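Local coordinates for probable thioesterase (Thermus thermophilus, PDB 1Z54), which probably hydrolyses acyl-CoA thioesters, as a hot-dog-fold member of the 4-hydroxybenzoyl-CoA thioesterase family, at residues E81-Y91 and E102-Q110; G18-L29 and L59-R68. All blocks are in the same frame, centred on the assembly; numbering follows the deposited sequence.

How the contacts relate
Both contacts reach one antiparallel sheet, and their centres lie about 19 Å apart. Contact 1 pairs strands 86-95 and 98-111. Contact 2 sets the start of helix 24-39 and the loop before it against strand 52-63 and the loop that follows. Strand 98-111 is the neighbour of strand 52-63, so the contacts touch. Thr-62 N is 2.8 Å from Glu-102 O and Phe-104 N is 3.0 Å from Gly-60 O, both probable hydrogen bonds. The helix also meets contact 1 directly, with Tyr-91 CE2 3.3 Å from Leu-29 O. A bound glycerol, probably from the crystallisation liquor, lies about 4 Å from the side chain of His-107.

Contact 1 (E81-Y91 and E102-Q110); sequences ELSSRALLFRY and EGFTRHLCQ
His-107 N gives its hydrogen to Leu-87 O at 2.7 Å, one of the shortest bonds between the two strands. Leu-87 N returns a bond to His-107 O. The same two-way pairing joins Phe-89 to Thr-105 and Tyr-91 to Gly-103. At the end away from the hairpin turn, Cys-109 N reaches Arg-85 O only weakly, and water 2 bridges the same two atoms. The strands form an antiparallel beta hairpin, part of the sheet that wraps the long helix in the hot-dog fold. Leu-87, Phe-89, Tyr-91, Thr-105 and His-107 share the sheet face turned to that helix. There the edge of Phe-89 meets the face of His-107 in an offset T-shaped pair, with centroids 5.5 Å apart and planes at 82°. Tyr-91 lays its ring edge along Gly-103 and Phe-104. Its OH is 2.7 Å from Thr-105 OG1, but the position of OG1 is doubtful. The phenol also bonds to Arg-33 of the helix. The other face carries Leu-88, Arg-90, Phe-104 and Arg-106. Leu-88 has CG anti to its backbone N (chi1 -176°), which sends CD2 across to Phe-104 CD1 at 3.5 Å. The same methyl sits over one face of the Arg-106 guanidinium. Glu-81 OE1 approaches that group at its edge, in plane, but the salt bridge to Arg-106 NH2 is long at 3.8 Å. Water 1 donates to Glu-81 OE2 at 3.0 Å and accepts from the same NH2. Arg-106 NH1 has a stronger partner in Glu-58 on strand 52-63.

Contact 2 (G18-L29 and L59-R68); sequences GVVHHSVYAVYL and LGLTFRAPAR
Tyr-25 and Phe-63 both turn CG anti to their own carbonyl carbon, with chi1 of -73° and -52°, and this brings their rings together. Phe-63 presents its edge to one face of Tyr-25 in a T-shaped stack. The centroids are 5.0 Å apart and the planes stand at 77°. Phe-63 CE1 does the touching, 3.4 Å from Tyr-25 CD2 and displaced toward the rim of the tyrosine ring. Phe-63 CZ also rests against His-22 CB at 3.6 Å. Further along the helix the contact is purely aliphatic. Leu-61 CD1 packs on Tyr-25 CB, and Ala-26 CB meets Leu-59 CD2. Leu-29 CD1 and Leu-61 CD2 come tip to tip at 4.0 Å. These residues pack the first turns of the central hot-dog helix onto strand 52-63. That strand pairs antiparallel with a strand of the second subunit, so the sheet continues into the neighbour. The loops close the other end. Val-20 N donates to Ala-67 O at 3.1 Å, and Val-20 CG2 touches Ala-67 CB. Val-19 CG1 presses tightly on Pro-66 CB, at 3.5 Å. Tyr-25 OH receives a weak bond from Ala-67 N at 3.4 Å. It also has a weak link to water 3, which donates to Ala-65 O at 2.6 Å. With an alanine at Tyr-25 the ring and its hydroxyl are gone; the Phe-63 edge would probably lose its aromatic partner and be freer to turn, and Ala-67 N would lose its weak acceptor. The chemistry implies an apolar seam between helix and strand, with the polar links gathered at the loop end, where one sound backbone bond from Val-20 is joined by the weak links of the tyrosine hydroxyl.

Contact 1 (E81-Y91 and E102-Q110)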
loop_
_atom_site.group_PDB
_atom_site.type_symbol
_atom_site.label_atom_id
_atom_site.label_comp_id
_atom_site.label_asym_id
_atom_site.label_seq_id
_atom_site.Cartn_x
_atom_site.Cartn_y
_atom_site.Cartn_z
ATOM N N GLU A 81 12.764 14.344 20.871
ATOM C CA GLU A 81 12.162 15.503 21.519
ATOM C C GLU A 81 10.845 15.127 22.184
ATOM O O GLU A 81 10.056 14.358 21.633
ATOM C CB GLU A 81 11.940 16.625 20.491
ATOM C CG GLU A 81 13.228 17.289 19.997
ATOM C CD GLU A 81 13.001 18.244 18.833
ATOM O OE1 GLU A 81 11.869 18.755 18.687
ATOM O OE2 GLU A 81 13.960 18.496 18.069
ATOM N N LEU A 82 10.615 15.662 23.380
ATOM C CA LEU A 82 9.390 15.379 24.117
ATOM C C LEU A 82 8.913 16.589 24.904
ATOM O O LEU A 82 9.603 17.059 25.809
ATOM C CB LEU A 82 9.608 14.212 25.088
ATOM C CG LEU A 82 8.452 13.946 26.068
ATOM C CD1 LEU A 82 7.289 13.345 25.306
ATOM C CD2 LEU A 82 8.900 13.007 27.186
ATOM N N SER A 83 7.735 17.097 24.560
ATOM C CA SER A 83 7.166 18.232 25.271
ATOM C C SER A 83 5.819 17.775 25.816
ATOM O O SER A 83 5.458 16.604 25.682
ATOM C CB SER A 83 6.969 19.424 24.334
ATOM O OG SER A 83 5.981 19.149 23.350
ATOM N N SER A 84 5.076 18.690 26.426
ATOM C CA SER A 84 3.776 18.338 26.980
ATOM C C SER A 84 2.730 18.049 25.899
ATOM O O SER A 84 1.791 17.294 26.133
ATOM C CB SER A 84 3.277 19.454 27.905
ATOM O OG SER A 84 3.230 20.707 27.236
ATOM N N ARG A 85 2.905 18.627 24.714
ATOM C CA ARG A 85 1.943 18.431 23.633
ATOM C C ARG A 85 2.509 17.816 22.356
ATOM O O ARG A 85 1.760 17.599 21.408
ATOM C CB ARG A 85 1.291 19.769 23.270
ATOM C CG ARG A 85 0.529 20.432 24.405
ATOM C CD ARG A 85 0.401 21.933 24.162
ATOM N NE ARG A 85 -0.309 22.622 25.237
ATOM C CZ ARG A 85 -1.607 22.480 25.488
ATOM N NH1 ARG A 85 -2.346 21.669 24.740
ATOM N NH2 ARG A 85 -2.168 23.151 26.487
ATOM N N ALA A 86 3.809 17.531 22.326
ATOM C CA ALA A 86 4.426 16.980 21.118
ATOM C C ALA A 86 5.582 16.018 21.351
ATOM O O ALA A 86 6.192 16.000 22.426
ATOM C CB ALA A 86 4.898 18.122 20.219
ATOM N N LEU A 87 5.887 15.235 20.316
ATOM C CA LEU A 87 6.973 14.261 20.357
ATOM C C LEU A 87 7.679 14.255 19.006
ATOM O O LEU A 87 7.061 14.531 17.974
ATOM C CB LEU A 87 6.448 12.846 20.600
ATOM C CG LEU A 87 5.237 12.568 21.485
ATOM C CD1 LEU A 87 3.962 13.059 20.812
ATOM C CD2 LEU A 87 5.153 11.067 21.715
ATOM N N LEU A 88 8.967 13.924 19.014
ATOM C CA LEU A 88 9.743 13.856 17.780
ATOM C C LEU A 88 10.634 12.627 17.805
ATOM O O LEU A 88 11.546 12.534 18.630
ATOM C CB LEU A 88 10.616 15.110 17.607
ATOM C CG LEU A 88 11.446 15.272 16.315
ATOM C CD1 LEU A 88 12.468 14.157 16.181
ATOM C CD2 LEU A 88 10.532 15.281 15.108
ATOM N N PHE A 89 10.371 11.689 16.899
ATOM C CA PHE A 89 11.175 10.482 16.803
ATOM C C PHE A 89 12.174 10.644 15.677
ATOM O O PHE A 89 11.891 11.281 14.660
ATOM C CB PHE A 89 10.313 9.245 16.505
ATOM C CG PHE A 89 9.374 8.876 17.608
ATOM C CD1 PHE A 89 8.172 9.545 17.768
ATOM C CD2 PHE A 89 9.709 7.866 18.511
ATOM C CE1 PHE A 89 7.312 9.220 18.811
ATOM C CE2 PHE A 89 8.859 7.530 19.556
ATOM C CZ PHE A 89 7.657 8.208 19.709
ATOM N N ARG A 90 13.351 10.065 15.865
ATOM C CA ARG A 90 14.386 10.103 14.852
ATOM C C ARG A 90 14.749 8.663 14.550
ATOM O O ARG A 90 14.806 7.832 15.452
ATOM C CB ARG A 90 15.599 10.890 15.341
ATOM C CG ARG A 90 15.415 12.387 15.224
ATOM C CD ARG A 90 16.751 13.092 15.241
ATOM N NE ARG A 90 16.676 14.399 14.597
ATOM C CZ ARG A 90 16.371 14.592 13.316
ATOM N NH1 ARG A 90 16.329 15.822 12.822
ATOM N NH2 ARG A 90 16.109 13.557 12.526
ATOM N N TYR A 91 14.982 8.361 13.278
ATOM C CA TYR A 91 15.285 6.991 12.900
ATOM C C TYR A 91 16.455 6.819 11.958
ATOM O O TYR A 91 16.793 7.715 11.187
ATOM C CB TYR A 91 14.079 6.345 12.213
ATOM C CG TYR A 91 12.727 6.677 12.785
ATOM C CD1 TYR A 91 12.157 7.944 12.614
ATOM C CD2 TYR A 91 11.974 5.697 13.427
ATOM C CE1 TYR A 91 10.857 8.219 13.063
ATOM C CE2 TYR A 91 10.684 5.958 13.875
ATOM C CZ TYR A 91 10.129 7.217 13.689
ATOM O OH TYR A 91 8.842 7.455 14.119
ATOM N N GLU A 102 17.608 7.833 6.600
ATOM C CA GLU A 102 17.433 8.342 7.950
ATOM C C GLU A 102 16.310 9.359 7.909
ATOM O O GLU A 102 16.116 10.039 6.900
ATOM C CB GLU A 102 18.726 8.982 8.455
ATOM C CG GLU A 102 19.282 10.071 7.564
ATOM C CD GLU A 102 20.714 10.426 7.922
ATOM O OE1 GLU A 102 20.961 10.811 9.088
ATOM O OE2 GLU A 102 21.590 10.314 7.039
ATOM N N GLY A 103 15.563 9.460 9.002
ATOM C CA GLY A 103 14.454 10.392 9.023
ATOM C C GLY A 103 13.895 10.681 10.398
ATOM O O GLY A 103 14.491 10.338 11.432
ATOM N N PHE A 104 12.731 11.318 10.402
ATOM C CA PHE A 104 12.082 11.681 11.644
ATOM C C PHE A 104 10.590 11.872 11.431
ATOM O O PHE A 104 10.122 12.048 10.306
ATOM C CB PHE A 104 12.687 12.991 12.169
ATOM C CG PHE A 104 12.293 14.198 11.360
ATOM C CD1 PHE A 104 11.128 14.898 11.654
ATOM C CD2 PHE A 104 13.058 14.599 10.265
ATOM C CE1 PHE A 104 10.723 15.981 10.862
ATOM C CE2 PHE A 104 12.666 15.678 9.465
ATOM C CZ PHE A 104 11.496 16.372 9.763
ATOM N N THR A 105 9.848 11.831 12.524
ATOM C CA THR A 105 8.422 12.057 12.477
ATOM C C THR A 105 8.079 12.908 13.680
ATOM O O THR A 105 8.426 12.578 14.821
ATOM C CB THR A 105 7.601 10.749 12.538
ATOM O OG1 THR A 105 8.027 9.968 13.657
ATOM C CG2 THR A 105 7.759 9.948 11.251
ATOM N N ARG A 106 7.427 14.026 13.406
ATOM C CA ARG A 106 7.004 14.948 14.440
ATOM C C ARG A 106 5.545 14.613 14.714
ATOM O O ARG A 106 4.762 14.428 13.782
ATOM C CB ARG A 106 7.129 16.385 13.929
ATOM C CG ARG A 106 6.848 17.454 14.954
ATOM C CD ARG A 106 8.123 18.218 15.258
ATOM N NE ARG A 106 8.743 18.738 14.040
ATOM C CZ ARG A 106 9.978 19.232 13.988
ATOM N NH1 ARG A 106 10.469 19.685 12.840
ATOM N NH2 ARG A 106 10.724 19.273 15.087
ATOM N N HIS A 107 5.177 14.524 15.986
ATOM C CA HIS A 107 3.800 14.207 16.340
ATOM C C HIS A 107 3.202 15.194 17.328
ATOM O O HIS A 107 3.909 15.850 18.089
ATOM C CB HIS A 107 3.704 12.826 16.993
ATOM C CG HIS A 107 4.179 11.696 16.139
ATOM N ND1 HIS A 107 5.513 11.464 15.882
ATOM C CD2 HIS A 107 3.498 10.697 15.527
ATOM C CE1 HIS A 107 5.634 10.369 15.153
ATOM N NE2 HIS A 107 4.426 9.883 14.924
ATOM N N LEU A 108 1.881 15.289 17.303
ATOM C CA LEU A 108 1.153 16.103 18.256
ATOM C C LEU A 108 0.378 15.019 18.989
ATOM O O LEU A 108 0.384 13.859 18.560
ATOM C CB LEU A 108 0.179 17.063 17.564
ATOM C CG LEU A 108 0.751 18.372 17.016
ATOM C CD1 LEU A 108 -0.396 19.197 16.443
ATOM C CD2 LEU A 108 1.466 19.157 18.120
ATOM N N CYS A 109 -0.270 15.368 20.091
ATOM C CA CYS A 109 -1.040 14.374 20.819
ATOM C C CYS A 109 -2.504 14.745 20.737
ATOM O O CYS A 109 -2.885 15.879 21.026
ATOM C CB CYS A 109 -0.603 14.293 22.285
ATOM S SG CYS A 109 -1.536 13.065 23.261
ATOM N N GLN A 110 -3.323 13.788 20.321
ATOM C CA GLN A 110 -4.750 14.027 20.198
ATOM C C GLN A 110 -5.519 13.158 21.182
ATOM O O GLN A 110 -5.318 11.947 21.251
ATOM C CB GLN A 110 -5.207 13.726 18.771
ATOM C CG GLN A 110 -6.653 14.090 18.473
ATOM C CD GLN A 110 -7.021 13.825 17.024
ATOM O OE1 GLN A 110 -6.367 14.320 16.105
ATOM N NE2 GLN A 110 -8.073 13.044 16.813
HETATM O O HOH W 1 13.421 20.748 16.210
HETATM O O HOH W 2 -0.812 18.227 21.186
#

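Contact 2 (G18-L29 and L59-R68)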
loop_
_atom_site.group_PDB
_atom_site.type_symbol
_atom_site.label_atom_id
_atom_site.label_comp_id
_atom_site.label_asym_id
_atom_site.label_seq_id
_atom_site.Cartn_x
_atom_site.Cartn_y
_atom_site.Cartn_z
ATOM N N GLY A 18 13.446 -1.784 -8.972
ATOM C CA GLY A 18 13.952 -2.909 -8.199
ATOM C C GLY A 18 14.391 -2.627 -6.770
ATOM O O GLY A 18 15.228 -3.348 -6.223
ATOM N N VAL A 19 13.834 -1.586 -6.161
ATOM C CA VAL A 19 14.170 -1.241 -4.786
ATOM C C VAL A 19 12.884 -0.964 -4.004
ATOM O O VAL A 19 11.803 -0.874 -4.593
ATOM C CB VAL A 19 15.081 -0.000 -4.736
ATOM C CG1 VAL A 19 16.399 -0.296 -5.453
ATOM C CG2 VAL A 19 14.382 1.191 -5.373
ATOM N N VAL A 20 12.990 -0.858 -2.681
ATOM C CA VAL A 20 11.811 -0.572 -1.868
ATOM C C VAL A 20 11.355 0.824 -2.266
ATOM O O VAL A 20 12.158 1.760 -2.287
ATOM C CB VAL A 20 12.136 -0.584 -0.360
ATOM C CG1 VAL A 20 10.945 -0.060 0.433
ATOM C CG2 VAL A 20 12.499 -2.005 0.085
ATOM N N HIS A 21 10.075 0.970 -2.587
ATOM C CA HIS A 21 9.566 2.272 -2.997
ATOM C C HIS A 21 9.698 3.276 -1.857
ATOM O O HIS A 21 9.412 2.962 -0.702
ATOM C CB HIS A 21 8.112 2.159 -3.447
ATOM C CG HIS A 21 7.601 3.392 -4.122
ATOM N ND1 HIS A 21 6.856 4.349 -3.467
ATOM C CD2 HIS A 21 7.743 3.831 -5.396
ATOM C CE1 HIS A 21 6.553 5.320 -4.310
ATOM N NE2 HIS A 21 7.079 5.030 -5.488
ATOM N N HIS A 22 10.120 4.490 -2.185
ATOM C CA HIS A 22 10.324 5.506 -1.166
ATOM C C HIS A 22 9.137 5.779 -0.242
ATOM O O HIS A 22 9.335 6.227 0.894
ATOM C CB HIS A 22 10.817 6.805 -1.812
ATOM C CG HIS A 22 9.839 7.428 -2.755
ATOM N ND1 HIS A 22 8.963 8.419 -2.369
ATOM C CD2 HIS A 22 9.604 7.208 -4.070
ATOM C CE1 HIS A 22 8.233 8.786 -3.408
ATOM N NE2 HIS A 22 8.603 8.067 -4.452
ATOM N N SER A 23 7.911 5.519 -0.698
ATOM C CA SER A 23 6.754 5.768 0.170
ATOM C C SER A 23 6.649 4.697 1.250
ATOM O O SER A 23 6.056 4.920 2.303
ATOM C CB SER A 23 5.440 5.814 -0.627
ATOM O OG SER A 23 5.045 4.536 -1.097
ATOM N N VAL A 24 7.242 3.539 0.991
ATOM C CA VAL A 24 7.205 2.437 1.944
ATOM C C VAL A 24 7.970 2.742 3.233
ATOM O O VAL A 24 7.586 2.297 4.313
ATOM C CB VAL A 24 7.758 1.152 1.284
ATOM C CG1 VAL A 24 7.909 0.037 2.307
ATOM C CG2 VAL A 24 6.809 0.710 0.186
ATOM N N TYR A 25 9.035 3.530 3.129
ATOM C CA TYR A 25 9.837 3.847 4.307
ATOM C C TYR A 25 9.063 4.441 5.484
ATOM O O TYR A 25 9.349 4.123 6.641
ATOM C CB TYR A 25 11.000 4.748 3.900
ATOM C CG TYR A 25 12.073 4.003 3.121
ATOM C CD1 TYR A 25 13.242 3.563 3.748
ATOM C CD2 TYR A 25 11.916 3.734 1.757
ATOM C CE1 TYR A 25 14.233 2.874 3.037
ATOM C CE2 TYR A 25 12.898 3.047 1.036
ATOM C CZ TYR A 25 14.054 2.625 1.680
ATOM O OH TYR A 25 15.036 1.971 0.961
ATOM N N ALA A 26 8.071 5.280 5.210
ATOM C CA ALA A 26 7.288 5.858 6.296
ATOM C C ALA A 26 6.576 4.736 7.057
ATOM O O ALA A 26 6.359 4.841 8.259
ATOM C CB ALA A 26 6.267 6.856 5.750
ATOM N N VAL A 27 6.202 3.672 6.351
ATOM C CA VAL A 27 5.532 2.546 6.987
ATOM C C VAL A 27 6.540 1.816 7.887
ATOM O O VAL A 27 6.202 1.398 8.999
ATOM C CB VAL A 27 4.943 1.578 5.933
ATOM C CG1 VAL A 27 4.448 0.306 6.597
ATOM C CG2 VAL A 27 3.773 2.260 5.208
ATOM N N TYR A 28 7.772 1.671 7.404
ATOM C CA TYR A 28 8.832 1.028 8.183
ATOM C C TYR A 28 9.079 1.867 9.436
ATOM O O TYR A 28 9.272 1.326 10.522
ATOM C CB TYR A 28 10.130 0.953 7.381
ATOM C CG TYR A 28 10.149 -0.031 6.234
ATOM C CD1 TYR A 28 11.258 -0.099 5.386
ATOM C CD2 TYR A 28 9.088 -0.906 5.996
ATOM C CE1 TYR A 28 11.315 -1.002 4.338
ATOM C CE2 TYR A 28 9.138 -1.824 4.941
ATOM C CZ TYR A 28 10.263 -1.865 4.117
ATOM O OH TYR A 28 10.379 -2.784 3.086
ATOM N N LEU A 29 9.074 3.190 9.285
ATOM C CA LEU A 29 9.271 4.081 10.429
ATOM C C LEU A 29 8.143 3.898 11.445
ATOM O O LEU A 29 8.374 3.904 12.654
ATOM C CB LEU A 29 9.308 5.553 9.984
ATOM C CG LEU A 29 10.455 5.979 9.054
ATOM C CD1 LEU A 29 10.534 7.495 8.992
ATOM C CD2 LEU A 29 11.777 5.418 9.571
ATOM N N LEU A 59 6.877 14.716 8.441
ATOM C CA LEU A 59 7.713 13.570 8.109
ATOM C C LEU A 59 8.912 14.060 7.309
ATOM O O LEU A 59 8.815 15.024 6.547
ATOM C CB LEU A 59 6.917 12.557 7.275
ATOM C CG LEU A 59 7.698 11.443 6.566
ATOM C CD1 LEU A 59 8.273 10.473 7.592
ATOM C CD2 LEU A 59 6.769 10.701 5.603
ATOM N N GLY A 60 10.043 13.394 7.494
ATOM C CA GLY A 60 11.242 13.761 6.771
ATOM C C GLY A 60 12.081 12.524 6.553
ATOM O O GLY A 60 12.343 11.777 7.493
ATOM N N LEU A 61 12.496 12.296 5.312
ATOM C CA LEU A 61 13.306 11.134 4.996
ATOM C C LEU A 61 14.393 11.433 3.987
ATOM O O LEU A 61 14.158 12.100 2.978
ATOM C CB LEU A 61 12.428 9.993 4.464
ATOM C CG LEU A 61 11.884 8.993 5.489
ATOM C CD1 LEU A 61 10.633 8.334 4.946
ATOM C CD2 LEU A 61 12.954 7.946 5.815
ATOM N N THR A 62 15.590 10.932 4.274
ATOM C CA THR A 62 16.723 11.099 3.375
ATOM C C THR A 62 17.169 9.695 3.013
ATOM O O THR A 62 17.541 8.903 3.880
ATOM C CB THR A 62 17.876 11.871 4.045
ATOM O OG1 THR A 62 17.424 13.187 4.380
ATOM C CG2 THR A 62 19.082 11.971 3.106
ATOM N N PHE A 63 17.101 9.392 1.724
ATOM C CA PHE A 63 17.454 8.080 1.206
ATOM C C PHE A 63 18.906 8.085 0.736
ATOM O O PHE A 63 19.259 8.809 -0.195
ATOM C CB PHE A 63 16.505 7.730 0.054
ATOM C CG PHE A 63 15.044 7.870 0.410
ATOM C CD1 PHE A 63 14.357 6.826 1.024
ATOM C CD2 PHE A 63 14.358 9.062 0.146
ATOM C CE1 PHE A 63 13.003 6.958 1.373
ATOM C CE2 PHE A 63 13.006 9.206 0.491
ATOM C CZ PHE A 63 12.328 8.151 1.105
ATOM N N ARG A 64 19.736 7.275 1.391
ATOM C CA ARG A 64 21.163 7.186 1.078
ATOM C C ARG A 64 21.514 5.976 0.206
ATOM O O ARG A 64 22.322 6.081 -0.717
ATOM C CB ARG A 64 21.971 7.105 2.375
ATOM C CG ARG A 64 21.641 8.171 3.420
ATOM C CD ARG A 64 22.127 9.546 2.996
ATOM N NE ARG A 64 22.108 10.491 4.112
ATOM C CZ ARG A 64 22.601 11.726 4.053
ATOM N NH1 ARG A 64 22.543 12.519 5.115
ATOM N NH2 ARG A 64 23.151 12.171 2.928
ATOM N N ALA A 65 20.924 4.827 0.528
ATOM C CA ALA A 65 21.167 3.591 -0.210
ATOM C C ALA A 65 19.871 2.806 -0.170
ATOM O O ALA A 65 19.136 2.865 0.813
ATOM C CB ALA A 65 22.311 2.785 0.439
ATOM N N PRO A 66 19.588 2.035 -1.222
ATOM C CA PRO A 66 18.345 1.267 -1.255
ATOM C C PRO A 66 18.301 -0.043 -0.496
ATOM O O PRO A 66 19.330 -0.645 -0.186
ATOM C CB PRO A 66 18.123 1.058 -2.746
ATOM C CG PRO A 66 19.529 0.828 -3.232
ATOM C CD PRO A 66 20.337 1.887 -2.485
ATOM N N ALA A 67 17.077 -0.464 -0.197
ATOM C CA ALA A 67 16.816 -1.725 0.469
ATOM C C ALA A 67 16.229 -2.565 -0.663
ATOM O O ALA A 67 15.632 -2.021 -1.592
ATOM C CB ALA A 67 15.791 -1.540 1.585
ATOM N N ARG A 68 16.402 -3.877 -0.604
ATOM C CA ARG A 68 15.882 -4.738 -1.662
ATOM C C ARG A 68 15.165 -5.976 -1.142
ATOM O O ARG A 68 15.382 -6.404 0.000
ATOM C CB ARG A 68 17.016 -5.194 -2.581
ATOM C CG ARG A 68 17.699 -4.090 -3.355
ATOM C CD ARG A 68 18.518 -4.664 -4.503
ATOM N NE ARG A 68 19.110 -3.610 -5.324
ATOM C CZ ARG A 68 20.142 -2.859 -4.949
ATOM N NH1 ARG A 68 20.709 -3.044 -3.764
ATOM N NH2 ARG A 68 20.600 -1.911 -5.754
HETATM O O HOH W 3 16.979 4.289 1.004
#